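PDB 1M7S: catalase from Pseudomonas syringae, which decomposes hydrogen peroxide into water and oxygen with a heme cofactor, protecting the cell from the toxic effects of peroxide. Local coordinates for residues T3-D7 / V32-Q36; G57-E61 / V291-D297; D139-K145 / R157-F162; P182-F187 / H236-L241. One frame throughout, in Å; residues are numbered along the deposited sequence.

Interaction 1: residues T3-D7 / V32-Q36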
loop_
_atom_site.group_PDB
_atom_site.type_symbol
_atom_site.label_atom_id
_atom_site.label_comp_id
_atom_site.label_asym_id
_atom_site.label_seq_id
_atom_site.Cartn_x
_atom_site.Cartn_y
_atom_site.Cartn_z
ATOM N N THR A 3 2.140 29.994 -15.452
ATOM C CA THR A 3 1.105 29.116 -15.964
ATOM C C THR A 3 0.965 27.825 -15.131
ATOM O O THR A 3 1.938 27.321 -14.598
ATOM C CB THR A 3 1.503 28.675 -17.394
ATOM O OG1 THR A 3 1.804 29.884 -18.121
ATOM C CG2 THR A 3 0.357 27.910 -18.037
ATOM N N LEU A 4 -0.286 27.412 -14.982
ATOM C CA LEU A 4 -0.614 26.154 -14.311
ATOM C C LEU A 4 -0.007 25.051 -15.166
ATOM O O LEU A 4 -0.050 25.102 -16.413
ATOM C CB LEU A 4 -2.149 26.044 -14.357
ATOM C CG LEU A 4 -2.826 24.755 -13.865
ATOM C CD1 LEU A 4 -2.650 24.642 -12.348
ATOM C CD2 LEU A 4 -4.318 24.871 -14.182
ATOM N N THR A 5 0.541 24.006 -14.580
ATOM C CA THR A 5 1.109 22.885 -15.265
ATOM C C THR A 5 0.545 21.544 -14.742
ATOM O O THR A 5 0.056 21.500 -13.615
ATOM C CB THR A 5 2.635 22.706 -15.153
ATOM O OG1 THR A 5 2.927 22.203 -13.827
ATOM C CG2 THR A 5 3.390 24.025 -15.378
ATOM N N ARG A 6 0.767 20.509 -15.510
ATOM C CA ARG A 6 0.523 19.119 -15.130
ATOM C C ARG A 6 1.780 18.640 -14.383
ATOM O O ARG A 6 2.738 19.417 -14.245
ATOM C CB ARG A 6 0.198 18.257 -16.338
ATOM C CG ARG A 6 -1.046 18.630 -17.128
ATOM C CD ARG A 6 -1.673 17.448 -17.855
ATOM N NE ARG A 6 -0.689 16.707 -18.626
ATOM C CZ ARG A 6 -0.166 16.941 -19.831
ATOM N NH1 ARG A 6 0.755 16.128 -20.327
ATOM N NH2 ARG A 6 -0.617 17.960 -20.523
ATOM N N ASP A 7 1.774 17.444 -13.807
ATOM C CA ASP A 7 2.921 16.915 -13.041
ATOM C C ASP A 7 4.153 16.627 -13.893
ATOM O O ASP A 7 5.293 16.577 -13.363
ATOM C CB ASP A 7 2.409 15.689 -12.264
ATOM C CG ASP A 7 1.415 16.008 -11.142
ATOM O OD1 ASP A 7 1.275 17.174 -10.690
ATOM O OD2 ASP A 7 0.788 15.039 -10.600
ATOM N N VAL A 32 -6.166 14.241 -20.232
ATOM C CA VAL A 32 -5.139 13.909 -19.254
ATOM C C VAL A 32 -5.103 14.869 -18.067
ATOM O O VAL A 32 -4.708 14.396 -16.973
ATOM C CB VAL A 32 -3.756 13.764 -19.926
ATOM C CG1 VAL A 32 -3.846 12.690 -21.017
ATOM C CG2 VAL A 32 -3.257 15.031 -20.560
ATOM N N GLN A 33 -5.499 16.135 -18.227
ATOM C CA GLN A 33 -5.525 17.034 -17.069
ATOM C C GLN A 33 -6.645 16.596 -16.130
ATOM O O GLN A 33 -6.436 16.524 -14.889
ATOM C CB GLN A 33 -5.648 18.509 -17.438
ATOM C CG GLN A 33 -6.084 19.481 -16.320
ATOM C CD GLN A 33 -4.951 19.751 -15.345
ATOM O OE1 GLN A 33 -3.985 18.976 -15.325
ATOM N NE2 GLN A 33 -5.015 20.785 -14.512
ATOM N N LEU A 34 -7.846 16.365 -16.674
ATOM C CA LEU A 34 -8.907 15.888 -15.767
ATOM C C LEU A 34 -8.452 14.649 -15.000
ATOM O O LEU A 34 -8.602 14.549 -13.753
ATOM C CB LEU A 34 -10.170 15.601 -16.579
ATOM C CG LEU A 34 -11.330 14.931 -15.856
ATOM C CD1 LEU A 34 -11.893 15.890 -14.790
ATOM C CD2 LEU A 34 -12.406 14.591 -16.871
ATOM N N LEU A 35 -7.959 13.618 -15.689
ATOM C CA LEU A 35 -7.589 12.343 -15.097
ATOM C C LEU A 35 -6.443 12.472 -14.106
ATOM O O LEU A 35 -6.548 11.898 -13.005
ATOM C CB LEU A 35 -7.140 11.299 -16.160
ATOM C CG LEU A 35 -8.197 10.465 -16.900
ATOM C CD1 LEU A 35 -8.770 9.379 -15.994
ATOM C CD2 LEU A 35 -9.363 11.279 -17.387
ATOM N N GLN A 36 -5.433 13.311 -14.398
ATOM C CA GLN A 36 -4.364 13.435 -13.414
ATOM C C GLN A 36 -4.834 14.093 -12.134
ATOM O O GLN A 36 -4.438 13.684 -11.050
ATOM C CB GLN A 36 -3.186 14.257 -13.981
ATOM C CG GLN A 36 -1.987 14.195 -12.998
ATOM C CD GLN A 36 -0.752 14.740 -13.744
ATOM O OE1 GLN A 36 -0.619 15.965 -13.824
ATOM N NE2 GLN A 36 0.067 13.823 -14.242
HETATM O O HOH W 1 -2.595 20.459 -12.717
#
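The N-terminal arm of the catalase subunit meets the first turn of helix 32-41 here, through Arg-6 and Asp-7 on the arm and Val-32, Gln-33 and Gln-36 on the helix. One direct hydrogen bond joins them. The backbone N-H of Asp-7 donates to Gln-36 OE1, with N and OE1 2.8 Å apart, and the bond is nearly straight at 171°. The donor lies somewhat tilted from the plane of the amide. Gln-36 gets there because its chain leaves the helix with CG opposite the backbone N (chi1 -172°) and then stays extended. Its amide also stacks on the carboxylate of Asp-7, the two planes 19° apart, with CD 3.5 Å from Asp-7 OD2. Catalase subunits assemble as a tetramer with their N-terminal arms interlocked. The arm has further partners in its own chain and in the second subunit. Asp-7 OD2 forms a salt bridge with Arg-40 further along the same helix, while Asp-7 OD1 is bound by Asn-358 and Asn-360 of the second subunit. Arg-6 NH1 donates to Leu-313 O of that same second subunit. Val-32 CG2 lies over one face of the Arg-6 guanidinium, toward its rim, 3.6 Å from NE. The aliphatic part of Arg-6 runs past Gln-33 in the opposite direction, and its CG comes within 3.5 Å of Gln-33 OE1. Gln-33 NE2 is satisfied by Asn-15 OD1 and by a water at 3.0 Å from NE2. That water also lies 3.0 Å from Thr-5 O, in a geometry that suits donation, and so can bridge arm and helix.

Interaction 2: residues G57-E61 / V291-D297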
loop_
_atom_site.group_PDB
_atom_site.type_symbol
_atom_site.label_atom_id
_atom_site.label_comp_id
_atom_site.label_asym_id
_atom_site.label_seq_id
_atom_site.Cartn_x
_atom_site.Cartn_y
_atom_site.Cartn_z
ATOM N N GLY A 57 1.283 20.291 15.445
ATOM C CA GLY A 57 2.744 20.274 15.441
ATOM C C GLY A 57 3.244 21.706 15.342
ATOM O O GLY A 57 2.588 22.600 14.815
ATOM N N VAL A 58 4.352 21.930 16.053
ATOM C CA VAL A 58 5.037 23.210 16.073
ATOM C C VAL A 58 6.544 22.920 16.185
ATOM O O VAL A 58 7.003 21.800 16.370
ATOM C CB VAL A 58 4.631 24.074 17.266
ATOM C CG1 VAL A 58 3.151 24.579 17.267
ATOM C CG2 VAL A 58 4.831 23.299 18.558
ATOM N N LYS A 59 7.330 23.993 15.995
ATOM C CA LYS A 59 8.787 23.824 15.991
ATOM C C LYS A 59 9.427 24.756 16.998
ATOM O O LYS A 59 8.812 25.751 17.337
ATOM C CB LYS A 59 9.271 24.165 14.571
ATOM C CG LYS A 59 9.060 23.027 13.601
ATOM C CD LYS A 59 9.628 23.230 12.222
ATOM C CE LYS A 59 8.773 24.177 11.395
ATOM N NZ LYS A 59 9.202 24.087 9.948
ATOM N N GLY A 60 10.617 24.447 17.488
ATOM C CA GLY A 60 11.217 25.407 18.473
ATOM C C GLY A 60 12.690 24.916 18.663
ATOM O O GLY A 60 13.296 24.372 17.755
ATOM N N GLU A 61 13.169 25.172 19.874
ATOM C CA GLU A 61 14.556 24.781 20.164
ATOM C C GLU A 61 14.695 24.422 21.633
ATOM O O GLU A 61 13.950 24.989 22.407
ATOM C CB GLU A 61 15.518 25.970 19.883
ATOM C CG GLU A 61 15.898 26.176 18.433
ATOM C CD GLU A 61 17.278 25.776 18.002
ATOM O OE1 GLU A 61 17.673 26.027 16.833
ATOM O OE2 GLU A 61 18.042 25.222 18.831
ATOM N N VAL A 291 11.663 26.133 24.074
ATOM C CA VAL A 291 10.730 27.185 23.696
ATOM C C VAL A 291 10.135 26.769 22.352
ATOM O O VAL A 291 10.862 26.374 21.465
ATOM C CB VAL A 291 11.378 28.585 23.529
ATOM C CG1 VAL A 291 12.489 28.527 22.501
ATOM C CG2 VAL A 291 10.310 29.589 23.186
ATOM N N LEU A 292 8.827 26.876 22.173
ATOM C CA LEU A 292 8.203 26.513 20.904
ATOM C C LEU A 292 7.821 27.842 20.231
ATOM O O LEU A 292 7.040 28.596 20.798
ATOM C CB LEU A 292 7.006 25.573 21.145
ATOM C CG LEU A 292 7.361 24.244 21.848
ATOM C CD1 LEU A 292 6.164 23.291 21.972
ATOM C CD2 LEU A 292 8.541 23.546 21.141
ATOM N N ASN A 293 8.455 28.083 19.075
ATOM C CA ASN A 293 8.180 29.448 18.561
ATOM C C ASN A 293 7.965 29.542 17.081
ATOM O O ASN A 293 8.076 30.682 16.571
ATOM C CB ASN A 293 9.426 30.269 18.955
ATOM C CG ASN A 293 10.691 29.666 18.432
ATOM O OD1 ASN A 293 11.734 30.048 19.018
ATOM N ND2 ASN A 293 10.733 28.813 17.429
ATOM N N LYS A 294 7.606 28.432 16.427
ATOM C CA LYS A 294 7.346 28.538 14.996
ATOM C C LYS A 294 6.188 27.593 14.591
ATOM O O LYS A 294 6.294 26.428 14.963
ATOM C CB LYS A 294 8.516 28.022 14.206
ATOM C CG LYS A 294 8.910 28.806 12.960
ATOM C CD LYS A 294 10.310 29.350 13.296
ATOM C CE LYS A 294 10.551 30.778 12.815
ATOM N NZ LYS A 294 11.796 31.308 13.493
ATOM N N ASN A 295 5.218 28.102 13.867
ATOM C CA ASN A 295 4.186 27.221 13.325
ATOM C C ASN A 295 4.726 26.508 12.101
ATOM O O ASN A 295 5.690 26.942 11.435
ATOM C CB ASN A 295 2.907 27.990 12.947
ATOM C CG ASN A 295 2.123 28.323 14.205
ATOM O OD1 ASN A 295 1.824 27.459 15.038
ATOM N ND2 ASN A 295 1.766 29.605 14.353
ATOM N N VAL A 296 4.117 25.359 11.761
ATOM C CA VAL A 296 4.547 24.625 10.557
ATOM C C VAL A 296 4.148 25.352 9.271
ATOM O O VAL A 296 3.235 26.168 9.314
ATOM C CB VAL A 296 3.913 23.220 10.538
ATOM C CG1 VAL A 296 4.289 22.459 11.819
ATOM C CG2 VAL A 296 2.401 23.320 10.402
ATOM N N ASP A 297 4.766 24.960 8.161
ATOM C CA ASP A 297 4.391 25.577 6.885
ATOM C C ASP A 297 3.268 24.780 6.215
ATOM O O ASP A 297 2.407 25.382 5.560
ATOM C CB ASP A 297 5.630 25.533 5.998
ATOM C CG ASP A 297 6.690 26.544 6.464
ATOM O OD1 ASP A 297 7.882 26.192 6.391
ATOM O OD2 ASP A 297 6.363 27.661 6.860
HETATM O O HOH W 2 1.975 25.030 13.698
HETATM O O HOH W 3 7.650 26.894 9.497
#
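Val-58 turns CG1 opposite its carbonyl carbon (chi1 -67°), which leaves CG2 to meet Leu-292 CD1 at 3.7 Å. The two side chains cross at about a right angle. Lys-59 and Lys-294 form a cross-strand pair, with Lys-59 CB 3.9 Å from Lys-294 CB. The backbones pair as antiparallel strands, interrupted by a classic beta bulge. Asn-293 and Lys-294 both face Lys-59, whose O accepts from Asn-293 N at 2.9 Å and from Lys-294 N at 3.1 Å. In return Lys-59 N donates to Lys-294 O. Beyond the bulge, Glu-61 and Val-291 exchange two hydrogen bonds. Gly-60 packs tightly between these pairs: its CA makes a CA-H...O contact with Val-291 O at 3.2 Å, and lies 4.0 Å from Leu-292 CA. At the other end a water ties Gly-57 O to Asn-295 OD1 and Val-296 N. Val-296 CG1 comes within 3.4 Å of Gly-57 O. Lys-59 NZ has its salt bridge with Glu-302, and Asp-297 OD1 binds His-369 of the second subunit. The pairing joins strands 55-64 and 284-295 of the catalase beta barrel, with Gly-57 about 8 Å from the bound heme, nearest atoms. Strand 82-90 continues the sheet beyond Val-58 and Gly-60, strand 252-260 lies beside Val-291 and Leu-292, and helix 236-246 packs against Val-58 and Asn-295.

Interaction 3: residues D139-K145 / R157-F162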
loop_
_atom_site.group_PDB
_atom_site.type_symbol
_atom_site.label_atom_id
_atom_site.label_comp_id
_atom_site.label_asym_id
_atom_site.label_seq_id
_atom_site.Cartn_x
_atom_site.Cartn_y
_atom_site.Cartn_z
ATOM N N ASP A 139 -5.447 -4.388 23.793
ATOM C CA ASP A 139 -6.696 -4.646 24.528
ATOM C C ASP A 139 -7.225 -3.356 25.165
ATOM O O ASP A 139 -8.399 -3.021 25.079
ATOM C CB ASP A 139 -6.504 -5.660 25.656
ATOM C CG ASP A 139 -6.010 -6.990 25.108
ATOM O OD1 ASP A 139 -4.863 -7.414 25.421
ATOM O OD2 ASP A 139 -6.823 -7.567 24.350
ATOM N N MET A 140 -6.321 -2.643 25.836
ATOM C CA MET A 140 -6.642 -1.367 26.483
ATOM C C MET A 140 -7.183 -0.340 25.507
ATOM O O MET A 140 -8.256 0.243 25.706
ATOM C CB MET A 140 -5.389 -0.813 27.223
ATOM C CG MET A 140 -5.820 0.409 28.082
ATOM S SD MET A 140 -4.387 1.489 28.312
ATOM C CE MET A 140 -4.112 2.065 26.623
ATOM N N VAL A 141 -6.506 -0.119 24.367
ATOM C CA VAL A 141 -7.027 0.821 23.356
ATOM C C VAL A 141 -8.383 0.327 22.864
ATOM O O VAL A 141 -9.296 1.135 22.747
ATOM C CB VAL A 141 -6.079 0.939 22.163
ATOM C CG1 VAL A 141 -6.663 1.777 21.041
ATOM C CG2 VAL A 141 -4.739 1.545 22.669
ATOM N N HIS A 142 -8.495 -0.945 22.483
ATOM C CA HIS A 142 -9.816 -1.411 21.997
ATOM C C HIS A 142 -10.920 -1.158 23.011
ATOM O O HIS A 142 -12.051 -0.751 22.609
ATOM C CB HIS A 142 -9.730 -2.940 21.730
ATOM C CG HIS A 142 -8.920 -3.267 20.501
ATOM N ND1 HIS A 142 -8.768 -4.539 20.015
ATOM C CD2 HIS A 142 -8.239 -2.459 19.651
ATOM C CE1 HIS A 142 -8.000 -4.501 18.925
ATOM N NE2 HIS A 142 -7.689 -3.247 18.674
ATOM N N ALA A 143 -10.679 -1.337 24.285
ATOM C CA ALA A 143 -11.668 -1.064 25.327
ATOM C C ALA A 143 -11.989 0.413 25.464
ATOM O O ALA A 143 -13.140 0.703 25.746
ATOM C CB ALA A 143 -11.244 -1.626 26.682
ATOM N N PHE A 144 -10.978 1.311 25.398
ATOM C CA PHE A 144 -11.226 2.740 25.445
ATOM C C PHE A 144 -11.908 3.321 24.218
ATOM O O PHE A 144 -12.651 4.334 24.330
ATOM C CB PHE A 144 -9.856 3.469 25.483
ATOM C CG PHE A 144 -9.306 3.799 26.850
ATOM C CD1 PHE A 144 -7.994 3.465 27.150
ATOM C CD2 PHE A 144 -10.044 4.516 27.758
ATOM C CE1 PHE A 144 -7.453 3.770 28.397
ATOM C CE2 PHE A 144 -9.521 4.854 28.999
ATOM C CZ PHE A 144 -8.221 4.473 29.301
ATOM N N LYS A 145 -11.603 2.815 23.018
ATOM C CA LYS A 145 -12.124 3.392 21.783
ATOM C C LYS A 145 -13.653 3.200 21.708
ATOM O O LYS A 145 -14.162 2.373 22.448
ATOM C CB LYS A 145 -11.537 2.596 20.609
ATOM C CG LYS A 145 -10.052 2.827 20.289
ATOM C CD LYS A 145 -9.962 4.007 19.322
ATOM C CE LYS A 145 -8.449 4.137 18.973
ATOM N NZ LYS A 145 -8.341 5.272 18.021
ATOM N N ARG A 157 -17.605 -0.639 28.278
ATOM C CA ARG A 157 -16.573 -1.469 27.711
ATOM C C ARG A 157 -15.227 -1.288 28.414
ATOM O O ARG A 157 -14.617 -2.292 28.782
ATOM C CB ARG A 157 -16.454 -1.195 26.190
ATOM C CG ARG A 157 -17.754 -1.461 25.404
ATOM C CD ARG A 157 -17.696 -1.204 23.901
ATOM N NE ARG A 157 -16.658 -2.015 23.311
ATOM C CZ ARG A 157 -15.392 -1.692 23.017
ATOM N NH1 ARG A 157 -15.005 -0.443 23.209
ATOM N NH2 ARG A 157 -14.566 -2.601 22.545
ATOM N N ARG A 158 -14.807 -0.047 28.643
ATOM C CA ARG A 158 -13.521 0.163 29.335
ATOM C C ARG A 158 -13.614 -0.332 30.789
ATOM O O ARG A 158 -12.596 -0.808 31.294
ATOM C CB ARG A 158 -13.107 1.633 29.317
ATOM C CG ARG A 158 -13.889 2.621 30.185
ATOM C CD ARG A 158 -13.430 4.063 30.003
ATOM N NE ARG A 158 -13.517 4.541 28.625
ATOM C CZ ARG A 158 -13.254 5.785 28.224
ATOM N NH1 ARG A 158 -13.313 6.116 26.927
ATOM N NH2 ARG A 158 -12.985 6.711 29.128
ATOM N N PHE A 159 -14.821 -0.313 31.366
ATOM C CA PHE A 159 -14.880 -0.737 32.779
ATOM C C PHE A 159 -15.013 -2.231 32.953
ATOM O O PHE A 159 -14.531 -2.764 33.959
ATOM C CB PHE A 159 -15.875 0.049 33.623
ATOM C CG PHE A 159 -15.491 1.513 33.730
ATOM C CD1 PHE A 159 -16.317 2.479 33.229
ATOM C CD2 PHE A 159 -14.294 1.849 34.373
ATOM C CE1 PHE A 159 -15.972 3.829 33.333
ATOM C CE2 PHE A 159 -13.945 3.195 34.477
ATOM C CZ PHE A 159 -14.779 4.190 33.970
ATOM N N ASP A 160 -15.470 -2.941 31.944
ATOM C CA ASP A 160 -15.392 -4.401 31.932
ATOM C C ASP A 160 -13.901 -4.755 31.891
ATOM O O ASP A 160 -13.357 -5.505 32.734
ATOM C CB ASP A 160 -16.120 -4.900 30.666
ATOM C CG ASP A 160 -15.958 -6.372 30.362
ATOM O OD1 ASP A 160 -15.701 -7.125 31.318
ATOM O OD2 ASP A 160 -16.105 -6.773 29.183
ATOM N N PHE A 161 -13.119 -4.105 31.013
ATOM C CA PHE A 161 -11.666 -4.365 30.935
ATOM C C PHE A 161 -10.948 -3.998 32.222
ATOM O O PHE A 161 -10.283 -4.838 32.867
ATOM C CB PHE A 161 -11.059 -3.568 29.749
ATOM C CG PHE A 161 -9.564 -3.690 29.591
ATOM C CD1 PHE A 161 -8.913 -4.836 29.174
ATOM C CD2 PHE A 161 -8.800 -2.596 29.957
ATOM C CE1 PHE A 161 -7.529 -4.899 29.054
ATOM C CE2 PHE A 161 -7.411 -2.644 29.850
ATOM C CZ PHE A 161 -6.792 -3.775 29.400
ATOM N N PHE A 162 -11.116 -2.741 32.653
ATOM C CA PHE A 162 -10.369 -2.221 33.798
ATOM C C PHE A 162 -10.764 -2.817 35.144
ATOM O O PHE A 162 -9.940 -2.819 36.072
ATOM C CB PHE A 162 -10.440 -0.690 33.865
ATOM C CG PHE A 162 -9.580 -0.001 32.830
ATOM C CD1 PHE A 162 -10.080 0.947 31.969
ATOM C CD2 PHE A 162 -8.226 -0.299 32.786
ATOM C CE1 PHE A 162 -9.239 1.622 31.051
ATOM C CE2 PHE A 162 -7.396 0.338 31.878
ATOM C CZ PHE A 162 -7.902 1.284 31.027
HETATM O O HOH W 4 -14.858 2.653 26.778
#
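Arg-157 reaches across to helix 137-144 and grips its C-terminal end. Both terminal nitrogens donate to one atom, His-142 O: NH1 at 3.0 Å and NH2 at 3.1 Å. The carbonyl oxygen lies in the guanidinium plane. NH1 approaches in the carbonyl plane, whereas NH2 comes from above it. The remaining nitrogen, Arg-157 NE, donates to Gly-373 O of the fourth subunit. Arg-158 serves Phe-144 O directly, NH1 donating to it at 3.2 Å on a lone pair, and Ala-143 O through a water. Its NH2 is bound to Tyr-176 OH. The water accepts from Arg-158 NE and lies 2.8 Å from Ala-143 O, well placed to donate. Two arginines and this water thus serve three successive carbonyls at the helix end, where the positive charge would suit the dipole.

Arg-158 sets CG between its backbone N and carbonyl carbon (chi1 71°), and a bend at chi3 lays the guanidinium against the edge of the Phe-144 ring. Phe-144 CD2 sits over the centre of the guanidinium, 3.5 Å from CZ. The edge of Phe-162 points at a face of Phe-144 in an offset edge-to-face pair, planes 65° apart. Ala-143 CB packs on Phe-161 CB at 3.6 Å, and Met-140 CG touches Phe-162 CZ. His-142 is tied by Glu-44 of the third subunit and Asn-375 of the fourth. This is a contact between two consecutive helices of the catalase domain, their short segments roughly antiparallel with axes at 148°, and the side chain of Met-140 lies about 6 Å from a bound heme, nearest atoms.

Interaction 4: residues P182-F187 / H236-L241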
loop_
_atom_site.group_PDB
_atom_site.type_symbol
_atom_site.label_atom_id
_atom_site.label_comp_id
_atom_site.label_asym_id
_atom_site.label_seq_id
_atom_site.Cartn_x
_atom_site.Cartn_y
_atom_site.Cartn_z
ATOM N N PRO A 182 -7.626 19.807 29.573
ATOM C CA PRO A 182 -6.760 20.986 29.611
ATOM C C PRO A 182 -7.342 22.193 28.886
ATOM O O PRO A 182 -8.031 22.050 27.855
ATOM C CB PRO A 182 -5.423 20.604 28.921
ATOM C CG PRO A 182 -5.503 19.084 28.963
ATOM C CD PRO A 182 -6.965 18.717 28.824
ATOM N N ALA A 183 -6.971 23.390 29.328
ATOM C CA ALA A 183 -7.420 24.613 28.622
ATOM C C ALA A 183 -6.513 24.901 27.423
ATOM O O ALA A 183 -6.950 25.602 26.470
ATOM C CB ALA A 183 -7.414 25.799 29.564
ATOM N N GLY A 184 -5.306 24.349 27.427
ATOM C CA GLY A 184 -4.416 24.547 26.282
ATOM C C GLY A 184 -3.201 23.632 26.445
ATOM O O GLY A 184 -2.767 23.387 27.580
ATOM N N TYR A 185 -2.552 23.311 25.368
ATOM C CA TYR A 185 -1.316 22.503 25.423
ATOM C C TYR A 185 -0.195 23.305 26.112
ATOM O O TYR A 185 0.677 22.725 26.780
ATOM C CB TYR A 185 -0.844 22.114 24.038
ATOM C CG TYR A 185 -1.717 21.091 23.328
ATOM C CD1 TYR A 185 -2.037 19.892 23.963
ATOM C CD2 TYR A 185 -2.085 21.338 22.014
ATOM C CE1 TYR A 185 -2.788 18.938 23.298
ATOM C CE2 TYR A 185 -2.817 20.369 21.322
ATOM C CZ TYR A 185 -3.154 19.212 21.978
ATOM O OH TYR A 185 -3.913 18.273 21.292
ATOM N N ARG A 186 -0.312 24.632 26.029
ATOM C CA ARG A 186 0.639 25.513 26.694
ATOM C C ARG A 186 0.469 25.474 28.214
ATOM O O ARG A 186 1.388 25.883 28.917
ATOM C CB ARG A 186 0.374 27.010 26.311
ATOM C CG ARG A 186 0.541 27.252 24.818
ATOM C CD ARG A 186 0.465 28.790 24.546
ATOM N NE ARG A 186 -0.911 29.238 24.759
ATOM C CZ ARG A 186 -1.220 30.461 25.156
ATOM N NH1 ARG A 186 -0.192 31.294 25.400
ATOM N NH2 ARG A 186 -2.482 30.850 25.305
ATOM N N PHE A 187 -0.639 25.026 28.740
ATOM C CA PHE A 187 -0.976 24.976 30.138
ATOM C C PHE A 187 -1.011 23.548 30.688
ATOM O O PHE A 187 -1.845 23.252 31.525
ATOM C CB PHE A 187 -2.322 25.698 30.373
ATOM C CG PHE A 187 -2.270 27.091 29.784
ATOM C CD1 PHE A 187 -3.011 27.375 28.643
ATOM C CD2 PHE A 187 -1.486 28.079 30.335
ATOM C CE1 PHE A 187 -2.988 28.627 28.058
ATOM C CE2 PHE A 187 -1.435 29.347 29.756
ATOM C CZ PHE A 187 -2.175 29.629 28.616
ATOM N N HIS A 236 -10.094 23.726 20.168
ATOM C CA HIS A 236 -9.640 24.763 21.115
ATOM C C HIS A 236 -8.151 24.658 21.447
ATOM O O HIS A 236 -7.503 25.728 21.562
ATOM C CB HIS A 236 -10.486 24.835 22.354
ATOM C CG HIS A 236 -10.161 23.937 23.487
ATOM N ND1 HIS A 236 -10.403 22.575 23.431
ATOM C CD2 HIS A 236 -9.583 24.157 24.686
ATOM C CE1 HIS A 236 -10.017 21.988 24.549
ATOM N NE2 HIS A 236 -9.515 22.936 25.325
ATOM N N LEU A 237 -7.618 23.460 21.465
ATOM C CA LEU A 237 -6.193 23.337 21.787
ATOM C C LEU A 237 -5.369 23.770 20.587
ATOM O O LEU A 237 -4.362 24.450 20.805
ATOM C CB LEU A 237 -5.852 21.884 22.157
ATOM C CG LEU A 237 -6.673 21.375 23.371
ATOM C CD1 LEU A 237 -6.377 19.869 23.577
ATOM C CD2 LEU A 237 -6.356 22.106 24.657
ATOM N N THR A 238 -5.771 23.410 19.362
ATOM C CA THR A 238 -4.964 23.853 18.203
ATOM C C THR A 238 -5.002 25.379 18.080
ATOM O O THR A 238 -3.992 26.081 17.792
ATOM C CB THR A 238 -5.459 23.199 16.898
ATOM O OG1 THR A 238 -5.217 21.771 16.944
ATOM C CG2 THR A 238 -4.702 23.735 15.689
ATOM N N ASN A 239 -6.203 25.922 18.219
ATOM C CA ASN A 239 -6.373 27.374 18.096
ATOM C C ASN A 239 -5.535 28.136 19.116
ATOM O O ASN A 239 -4.926 29.163 18.779
ATOM C CB ASN A 239 -7.851 27.730 18.330
ATOM C CG ASN A 239 -8.572 27.850 16.993
ATOM O OD1 ASN A 239 -8.055 28.586 16.127
ATOM N ND2 ASN A 239 -9.698 27.171 16.918
ATOM N N ASP A 240 -5.585 27.711 20.369
ATOM C CA ASP A 240 -4.828 28.315 21.462
ATOM C C ASP A 240 -3.323 28.320 21.182
ATOM O O ASP A 240 -2.641 29.323 21.428
ATOM C CB ASP A 240 -5.071 27.556 22.766
ATOM C CG ASP A 240 -4.170 28.051 23.908
ATOM O OD1 ASP A 240 -3.164 27.362 24.212
ATOM O OD2 ASP A 240 -4.492 29.109 24.467
ATOM N N LEU A 241 -2.791 27.212 20.679
ATOM C CA LEU A 241 -1.359 27.091 20.442
ATOM C C LEU A 241 -0.918 27.847 19.215
ATOM O O LEU A 241 0.058 28.618 19.296
ATOM C CB LEU A 241 -0.917 25.629 20.378
ATOM C CG LEU A 241 0.567 25.359 20.110
ATOM C CD1 LEU A 241 1.393 26.023 21.234
ATOM C CD2 LEU A 241 0.825 23.856 20.059
HETATM O O HOH W 5 -2.845 24.819 23.124
#
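Arg-186 and Asp-240 form a side-on, two-pronged salt bridge. Arg-186 NE donates to Asp-240 OD1 at 3.0 Å and NH2 to Asp-240 OD2 at 2.8 Å, both nearly straight. The carboxylate oxygens lie in the guanidinium plane, but the two planes are turned 39° apart, so NE meets OD1 from above the carboxylate. Asp-240 presents the group by placing CG opposite its backbone N (chi1 173°). Beside this pair, Leu-237 CB lies over one face of the Tyr-185 ring in a CH-pi contact, 3.9 Å from its centroid. Leu-237 CD1 touches CZ, CE1 and OH of the same residue, and CD2 packs on Gly-184 CA at 3.5 Å. At the helix start, His-236 NE2 donates to Pro-182 O at 3.1 Å. The bond lies in both the ring plane and the carbonyl plane.

A water joins loop and helix between the salt bridge and the Tyr-185 ring. It accepts from Tyr-185 N at 2.7 Å and donates to Leu-237 O and Asp-240 OD1, giving OD1 a second donor. Phe-187 lays its CZ over a face of the Arg-186 guanidinium, 3.5 Å above the plane, flanking the salt bridge. Further out, Phe-89 stacks with the Tyr-185 ring, and Thr-56 of strand 55-64 touches both Tyr-185 and Leu-241. Arg-186 O is held by Ser-214 and Gln-216. The contact joins the loop between helix 169-176 and strand 190-191 to the first turns of helix 236-246, which packs against the catalase beta barrel, with the side chain of Tyr-185 about 9 Å from the heme, nearest atoms.

Interactions 2 and 4 are neighbours: Val-58 CG1 meets Leu-241 CD2 at 3.7 Å, so helix 236-246 joins the barrel strands of one to the loop of the other. Interaction 4 is also nested in the chain loop that interaction 2 closes. Interaction 3 is nested there too, but lies on the opposite side of the chain's centre. The centre of interaction 1 lies about 40 Å from the chain's centre, yet the contact is buried, with other subunits packed around it. Interactions 3 and 4 are likewise buried, while interaction 2 is partly exposed. Backbone pairing dominates interaction 2. Arginines bind helix-end carbonyls in 3 and a carboxylate in 4; glutamine amides serve in 1.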